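Local structure of transcriptional activator of comK gene (Bacillus halodurans, 2HQB) at residues Val88-Phe93 / Gly99-Ser104; Val235-Arg240 / Gly244-Gly249. The protein probably activates the comK gene and, as a BMP-family membrane lipoprotein of the periplasmic-binding-protein type, is likely to bind a small ligand. All coordinates share one frame; numbering follows the deposited sequence.

Contact 1 of 2, residues Val88-Phe93 / Gly99-Ser104; sequences VHFVSF and GENITS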
ATOM      1  N   VAL A  88       8.723  21.985  14.444  1.00 60.74           N
ATOM      2  CA  VAL A  88       8.133  21.329  13.269  1.00 50.33           C
ATOM      3  C   VAL A  88       8.247  19.818  13.364  1.00 51.18           C
ATOM      4  O   VAL A  88       9.309  19.297  13.692  1.00 55.00           O
ATOM      5  CB  VAL A  88       8.892  21.779  12.029  1.00 45.10           C
ATOM      6  CG1 VAL A  88       8.288  21.188  10.758  1.00 44.42           C
ATOM      7  CG2 VAL A  88       8.917  23.276  12.010  1.00 34.32           C
ATOM      8  N   HIS A  89       7.160  19.115  13.077  1.00 47.03           N
ATOM      9  CA  HIS A  89       7.151  17.658  13.128  1.00 49.56           C
ATOM     10  C   HIS A  89       7.290  17.053  11.724  1.00 51.52           C
ATOM     11  O   HIS A  89       6.694  17.543  10.756  1.00 50.81           O
ATOM     12  CB  HIS A  89       5.866  17.160  13.751  1.00 51.57           C
ATOM     13  CG  HIS A  89       5.931  15.731  14.181  1.00 61.37           C
ATOM     14  ND1 HIS A  89       6.591  15.331  15.321  1.00 61.08           N
ATOM     15  CD2 HIS A  89       5.425  14.608  13.623  1.00 62.63           C
ATOM     16  CE1 HIS A  89       6.486  14.023  15.451  1.00 58.88           C
ATOM     17  NE2 HIS A  89       5.782  13.560  14.434  1.00 64.77           N
ATOM     18  N   PHE A  90       8.051  15.969  11.622  1.00 44.78           N
ATOM     19  CA  PHE A  90       8.283  15.363  10.333  1.00 43.92           C
ATOM     20  C   PHE A  90       7.779  13.924  10.220  1.00 47.14           C
ATOM     21  O   PHE A  90       8.186  13.065  10.988  1.00 53.63           O
ATOM     22  CB  PHE A  90       9.779  15.410  10.014  1.00 33.92           C
ATOM     23  CG  PHE A  90      10.374  16.806   9.992  1.00 43.12           C
ATOM     24  CD1 PHE A  90      10.671  17.483  11.171  1.00 39.08           C
ATOM     25  CD2 PHE A  90      10.669  17.439   8.770  1.00 56.48           C
ATOM     26  CE1 PHE A  90      11.251  18.762  11.136  1.00 40.21           C
ATOM     27  CE2 PHE A  90      11.257  18.732   8.723  1.00 47.92           C
ATOM     28  CZ  PHE A  90      11.544  19.386   9.912  1.00 48.00           C
ATOM     29  N   VAL A  91       6.888  13.657   9.271  1.00 42.47           N
ATOM     30  CA  VAL A  91       6.401  12.302   9.068  1.00 42.46           C
ATOM     31  C   VAL A  91       6.945  11.808   7.727  1.00 44.80           C
ATOM     32  O   VAL A  91       6.970  12.544   6.743  1.00 45.55           O
ATOM     33  CB  VAL A  91       4.871  12.233   9.007  1.00 43.66           C
ATOM     34  CG1 VAL A  91       4.401  10.797   9.250  1.00 50.14           C
ATOM     35  CG2 VAL A  91       4.272  13.145  10.035  1.00 50.77           C
ATOM     36  N   SER A  92       7.419  10.572   7.691  1.00 42.92           N
ATOM     37  CA  SER A  92       7.931  10.021   6.451  1.00 42.02           C
ATOM     38  C   SER A  92       7.104   8.793   6.174  1.00 42.99           C
ATOM     39  O   SER A  92       6.568   8.157   7.087  1.00 45.31           O
ATOM     40  CB  SER A  92       9.405   9.598   6.582  1.00 47.42           C
ATOM     41  OG  SER A  92       9.561   8.192   6.843  1.00 45.29           O
ATOM     42  N   PHE A  93       6.963   8.463   4.904  1.00 45.66           N
ATOM     43  CA  PHE A  93       6.260   7.246   4.592  1.00 45.47           C
ATOM     44  C   PHE A  93       7.346   6.206   4.329  1.00 47.18           C
ATOM     45  O   PHE A  93       8.077   6.324   3.361  1.00 47.06           O
ATOM     46  CB  PHE A  93       5.394   7.432   3.375  1.00 38.19           C
ATOM     47  CG  PHE A  93       3.964   7.139   3.632  1.00 56.98           C
ATOM     48  CD1 PHE A  93       3.135   8.106   4.219  1.00 61.89           C
ATOM     49  CD2 PHE A  93       3.441   5.867   3.349  1.00 66.37           C
ATOM     50  CE1 PHE A  93       1.787   7.815   4.530  1.00 76.36           C
ATOM     51  CE2 PHE A  93       2.090   5.545   3.654  1.00 74.65           C
ATOM     52  CZ  PHE A  93       1.258   6.522   4.247  1.00 80.30           C
ATOM     53  N   GLY A  99      13.734   9.903  17.088  1.00 61.17           N
ATOM     54  CA  GLY A  99      13.736  11.280  17.507  1.00 64.01           C
ATOM     55  C   GLY A  99      12.396  11.670  18.052  1.00 68.04           C
ATOM     56  O   GLY A  99      11.486  10.842  18.184  1.00 69.40           O
ATOM     57  N   GLU A 100      12.257  12.944  18.369  1.00 67.43           N
ATOM     58  CA  GLU A 100      11.011  13.353  18.929  1.00 67.86           C
ATOM     59  C   GLU A 100      10.068  14.015  17.969  1.00 66.94           C
ATOM     60  O   GLU A 100       8.898  13.691  17.987  1.00 70.74           O
ATOM     61  CB  GLU A 100      11.243  14.229  20.144  1.00 79.07           C
ATOM     62  CG  GLU A 100      11.221  13.445  21.444  1.00 91.76           C
ATOM     63  CD  GLU A 100      10.192  14.011  22.413  1.00104.75           C
ATOM     64  OE1 GLU A 100      10.325  15.208  22.780  1.00 98.26           O
ATOM     65  OE2 GLU A 100       9.250  13.268  22.800  1.00107.51           O
ATOM     66  N   ASN A 101      10.523  14.925  17.120  1.00 60.50           N
ATOM     67  CA  ASN A 101       9.575  15.556  16.195  1.00 56.40           C
ATOM     68  C   ASN A 101       9.629  14.889  14.805  1.00 53.30           C
ATOM     69  O   ASN A 101       9.436  15.542  13.779  1.00 50.88           O
ATOM     70  CB  ASN A 101       9.924  17.015  16.064  1.00 43.20           C
ATOM     71  CG  ASN A 101      11.277  17.188  15.524  1.00 35.64           C
ATOM     72  OD1 ASN A 101      12.058  16.249  15.571  1.00 36.20           O
ATOM     73  ND2 ASN A 101      11.590  18.376  15.004  1.00 35.38           N
ATOM     74  N   ILE A 102       9.888  13.586  14.793  1.00 51.26           N
ATOM     75  CA  ILE A 102      10.003  12.826  13.567  1.00 48.21           C
ATOM     76  C   ILE A 102       9.318  11.480  13.756  1.00 45.51           C
ATOM     77  O   ILE A 102       9.514  10.826  14.772  1.00 46.79           O
ATOM     78  CB  ILE A 102      11.505  12.679  13.202  1.00 46.51           C
ATOM     79  CG1 ILE A 102      11.663  12.249  11.759  1.00 42.46           C
ATOM     80  CG2 ILE A 102      12.189  11.700  14.113  1.00 40.43           C
ATOM     81  CD1 ILE A 102      13.059  12.620  11.212  1.00 42.89           C
ATOM     82  N   THR A 103       8.499  11.098  12.779  1.00 41.89           N
ATOM     83  CA  THR A 103       7.754   9.845  12.785  1.00 41.70           C
ATOM     84  C   THR A 103       7.906   9.125  11.430  1.00 45.77           C
ATOM     85  O   THR A 103       8.432   9.700  10.469  1.00 46.17           O
ATOM     86  CB  THR A 103       6.278  10.149  13.011  1.00 43.78           C
ATOM     87  OG1 THR A 103       6.143  10.830  14.255  1.00 51.97           O
ATOM     88  CG2 THR A 103       5.415   8.875  13.027  1.00 38.65           C
ATOM     89  N   SER A 104       7.477   7.868  11.347  1.00 42.02           N
ATOM     90  CA  SER A 104       7.523   7.132  10.079  1.00 43.98           C
ATOM     91  C   SER A 104       6.314   6.217  10.034  1.00 47.77           C
ATOM     92  O   SER A 104       5.915   5.627  11.030  1.00 49.30           O
ATOM     93  CB  SER A 104       8.801   6.304   9.904  1.00 39.71           C
ATOM     94  OG  SER A 104       8.697   5.035  10.513  1.00 48.04           O
TER
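F90, V91 and S92 pair in parallel register with I102, T103 and S104, the axes of strands 89-93 and 102-104 running 18° apart and 4.5 Å from each other at closest approach. The ladder alternates as parallel pairing requires: F90 N donates to N101 O, T103 N returns a bond to F90 O at 2.7 Å, and S92 N reaches T103 O. Beside this ladder the H89 imidazole swings across to the neighbouring strand. Its CG lies anti to the backbone N (chi1 -164°), which carries the ring over the N101 peptide, with N101 O 3.2 Å above one face and displaced toward the rim. From there NE2 donates to T103 OG1 at 2.8 Å, the hydroxyl sitting slightly out of the ring plane; T103 OG1 is also hydrogen-bonded to E247 O, so two bonds fix its rotation. A leucine in place of H89 would probably leave T103 OG1 without its imidazole donor and the hydroxyl less firmly oriented. At the start of the pairing, the N101 amide lies side by side with the F90 ring, their planes 80° apart, and ND2 makes a weak bond to V88 O while its stronger partner is H82 O. On the face carrying F90, I102 and S92, F90 CB meets I102 CG1 at 4.1 Å, and helix 73-79 packs against I102 and S92. Joined by a short connection without helix or strand, these are adjacent parallel strands of the six-stranded sheet in one lobe of a fold characteristic of periplasmic binding proteins.

Contact 2 of 2, residues Val235-Arg240 / Gly244-Gly249; sequences VLVAKR and GKLESG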
ATOM      1  N   VAL A 235      -4.792  11.694   6.687  1.00 60.79           N
ATOM      2  CA  VAL A 235      -5.741  12.428   7.488  1.00 56.94           C
ATOM      3  C   VAL A 235      -5.581  11.949   8.936  1.00 56.67           C
ATOM      4  O   VAL A 235      -5.337  12.746   9.825  1.00 59.65           O
ATOM      5  CB  VAL A 235      -7.175  12.202   6.929  1.00 54.33           C
ATOM      6  CG1 VAL A 235      -8.217  12.809   7.838  1.00 48.49           C
ATOM      7  CG2 VAL A 235      -7.267  12.830   5.532  1.00 46.27           C
ATOM      8  N   LEU A 236      -5.677  10.648   9.163  1.00 52.55           N
ATOM      9  CA  LEU A 236      -5.536  10.102  10.500  1.00 50.42           C
ATOM     10  C   LEU A 236      -4.352  10.689  11.271  1.00 56.30           C
ATOM     11  O   LEU A 236      -4.507  11.215  12.383  1.00 61.95           O
ATOM     12  CB  LEU A 236      -5.389   8.579  10.428  1.00 44.52           C
ATOM     13  CG  LEU A 236      -4.982   7.786  11.673  1.00 42.26           C
ATOM     14  CD1 LEU A 236      -5.949   8.115  12.824  1.00 66.82           C
ATOM     15  CD2 LEU A 236      -5.038   6.299  11.382  1.00 46.90           C
ATOM     16  N   VAL A 237      -3.171  10.588  10.676  1.00 55.54           N
ATOM     17  CA  VAL A 237      -1.937  11.068  11.285  1.00 50.81           C
ATOM     18  C   VAL A 237      -1.911  12.585  11.477  1.00 54.86           C
ATOM     19  O   VAL A 237      -1.261  13.074  12.376  1.00 58.23           O
ATOM     20  CB  VAL A 237      -0.724  10.605  10.431  1.00 41.62           C
ATOM     21  CG1 VAL A 237       0.549  11.295  10.879  1.00 29.16           C
ATOM     22  CG2 VAL A 237      -0.590   9.070  10.526  1.00 33.94           C
ATOM     23  N   ALA A 238      -2.626  13.328  10.645  1.00 57.03           N
ATOM     24  CA  ALA A 238      -2.669  14.792  10.748  1.00 60.54           C
ATOM     25  C   ALA A 238      -3.665  15.241  11.842  1.00 66.75           C
ATOM     26  O   ALA A 238      -3.657  16.397  12.304  1.00 69.85           O
ATOM     27  CB  ALA A 238      -3.078  15.386   9.395  1.00 43.30           C
ATOM     28  N   LYS A 239      -4.526  14.305  12.221  1.00 65.18           N
ATOM     29  CA  LYS A 239      -5.535  14.515  13.218  1.00 60.88           C
ATOM     30  C   LYS A 239      -4.898  14.267  14.572  1.00 62.36           C
ATOM     31  O   LYS A 239      -5.175  14.977  15.527  1.00 66.93           O
ATOM     32  CB  LYS A 239      -6.689  13.543  12.991  1.00 61.46           C
ATOM     33  CG  LYS A 239      -7.850  13.756  13.930  1.00 67.41           C
ATOM     34  CD  LYS A 239      -9.007  12.834  13.621  1.00 67.03           C
ATOM     35  CE  LYS A 239     -10.262  13.247  14.393  1.00 72.48           C
ATOM     36  NZ  LYS A 239     -11.517  12.605  13.869  1.00 75.59           N
ATOM     37  N   ARG A 240      -4.049  13.261  14.686  1.00 61.07           N
ATOM     38  CA  ARG A 240      -3.432  13.042  15.982  1.00 59.37           C
ATOM     39  C   ARG A 240      -2.438  14.153  16.258  1.00 59.97           C
ATOM     40  O   ARG A 240      -2.295  14.602  17.389  1.00 61.23           O
ATOM     41  CB  ARG A 240      -2.744  11.679  16.054  1.00 51.32           C
ATOM     42  CG  ARG A 240      -3.741  10.545  15.999  1.00 55.95           C
ATOM     43  CD  ARG A 240      -3.155   9.279  16.552  1.00 65.97           C
ATOM     44  NE  ARG A 240      -3.390   9.168  17.987  1.00 77.18           N
ATOM     45  CZ  ARG A 240      -2.928   8.183  18.749  1.00 78.74           C
ATOM     46  NH1 ARG A 240      -2.192   7.211  18.226  1.00 86.53           N
ATOM     47  NH2 ARG A 240      -3.216   8.162  20.035  1.00 76.12           N
ATOM     48  N   GLY A 244      -2.532  16.855  19.598  1.00 65.87           N
ATOM     49  CA  GLY A 244      -1.328  16.648  20.381  1.00 60.18           C
ATOM     50  C   GLY A 244      -0.933  15.192  20.617  1.00 59.81           C
ATOM     51  O   GLY A 244       0.164  14.937  21.102  1.00 60.04           O
ATOM     52  N   LYS A 245      -1.798  14.241  20.259  1.00 58.74           N
ATOM     53  CA  LYS A 245      -1.523  12.827  20.467  1.00 62.68           C
ATOM     54  C   LYS A 245      -0.793  12.042  19.331  1.00 68.30           C
ATOM     55  O   LYS A 245      -1.174  10.907  19.050  1.00 72.75           O
ATOM     56  CB  LYS A 245      -2.846  12.135  20.811  1.00 66.18           C
ATOM     57  CG  LYS A 245      -2.712  10.765  21.532  1.00 85.04           C
ATOM     58  CD  LYS A 245      -4.098  10.148  21.891  1.00 89.73           C
ATOM     59  CE  LYS A 245      -3.998   8.829  22.689  1.00 82.68           C
ATOM     60  NZ  LYS A 245      -5.291   8.064  22.628  1.00 70.82           N
ATOM     61  N   LEU A 246       0.228  12.613  18.674  1.00 65.28           N
ATOM     62  CA  LEU A 246       0.950  11.866  17.630  1.00 58.87           C
ATOM     63  C   LEU A 246       2.343  11.428  18.074  1.00 58.09           C
ATOM     64  O   LEU A 246       3.234  12.255  18.285  1.00 49.29           O
ATOM     65  CB  LEU A 246       1.115  12.659  16.323  1.00 59.82           C
ATOM     66  CG  LEU A 246       1.992  11.957  15.234  1.00 47.94           C
ATOM     67  CD1 LEU A 246       1.315  10.744  14.660  1.00 35.82           C
ATOM     68  CD2 LEU A 246       2.282  12.906  14.106  1.00 42.28           C
ATOM     69  N   GLU A 247       2.527  10.116  18.174  1.00 58.45           N
ATOM     70  CA  GLU A 247       3.806   9.562  18.577  1.00 62.53           C
ATOM     71  C   GLU A 247       4.943   9.895  17.639  1.00 66.46           C
ATOM     72  O   GLU A 247       4.765  10.515  16.582  1.00 68.16           O
ATOM     73  CB  GLU A 247       3.728   8.054  18.685  1.00 67.33           C
ATOM     74  CG  GLU A 247       2.633   7.594  19.599  1.00 83.32           C
ATOM     75  CD  GLU A 247       2.813   6.160  20.003  1.00 89.93           C
ATOM     76  OE1 GLU A 247       3.950   5.804  20.385  1.00 87.73           O
ATOM     77  OE2 GLU A 247       1.820   5.400  19.943  1.00 99.17           O
ATOM     78  N   SER A 248       6.126   9.458  18.042  1.00 65.40           N
ATOM     79  CA  SER A 248       7.333   9.678  17.268  1.00 64.58           C
ATOM     80  C   SER A 248       7.891   8.295  17.000  1.00 62.99           C
ATOM     81  O   SER A 248       7.469   7.313  17.633  1.00 60.73           O
ATOM     82  CB  SER A 248       8.327  10.526  18.059  1.00 61.60           C
ATOM     83  OG  SER A 248       8.389  10.098  19.407  1.00 81.23           O
ATOM     84  N   GLY A 249       8.818   8.225  16.050  1.00 58.11           N
ATOM     85  CA  GLY A 249       9.402   6.952  15.696  1.00 61.14           C
ATOM     86  C   GLY A 249       8.583   6.210  14.653  1.00 63.16           C
ATOM     87  O   GLY A 249       7.670   6.769  14.052  1.00 67.85           O
TER
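R240 and L246 bring the last turn of helix 230-240 against the irregular segment 244-249, their CA atoms 4.8 Å apart where the chain doubles back after the helix. The R240 carbonyl faces the returning backbone, with K245 N 2.9 Å from R240 O. On the inner side, L246 lays its branched end across V237: CD1 comes within 3.9 Å of V237 CG1, and CD2 lies about as near. With chi1 at 174°, the L246 side chain points away from its own backbone N and both methyls reach V237, while L246 CB rests 4.0 Å from R240 CB. F241 also touches L246. Toward solvent, the R240 side chain bends at chi3 (90°) and passes over the K245 peptide; K245 O lies 3.0 Å above one face of the guanidinium, displaced toward its rim, so the approach is to the flat side of the group. The extended K245 chain crosses R240 obliquely, although the fine placing of the two tips is doubtful in this model. The arrangement is that of a helix-to-strand connection in an alpha/beta fold: helix 230-240 ends, the chain reverses, and L246 packs on V237 before the chain enters strand 249-253 of the parallel sheet.

The two contacts show how an alpha/beta lobe adds an edge strand: contact 1 builds the penultimate pair, and contact 2 lies where the chain returns from helix 230-240 to the next strand. Their centres lie about 10 Å apart, and they meet directly. E247 O is 2.7 Å from T103 OG1, a probable hydrogen bond, while S104 N probably donates to G249 O at 2.9 Å, part of the pairing of strand 102-107 with strand 249-253, in which G249 also bonds to I102; strand 249-253 is outermost on that side of the sheet within the chain. S248 CB packs on E100 O at 3.2 Å. L246 of contact 2 also packs against H89 of contact 1, whose ring meets that of F241 as well.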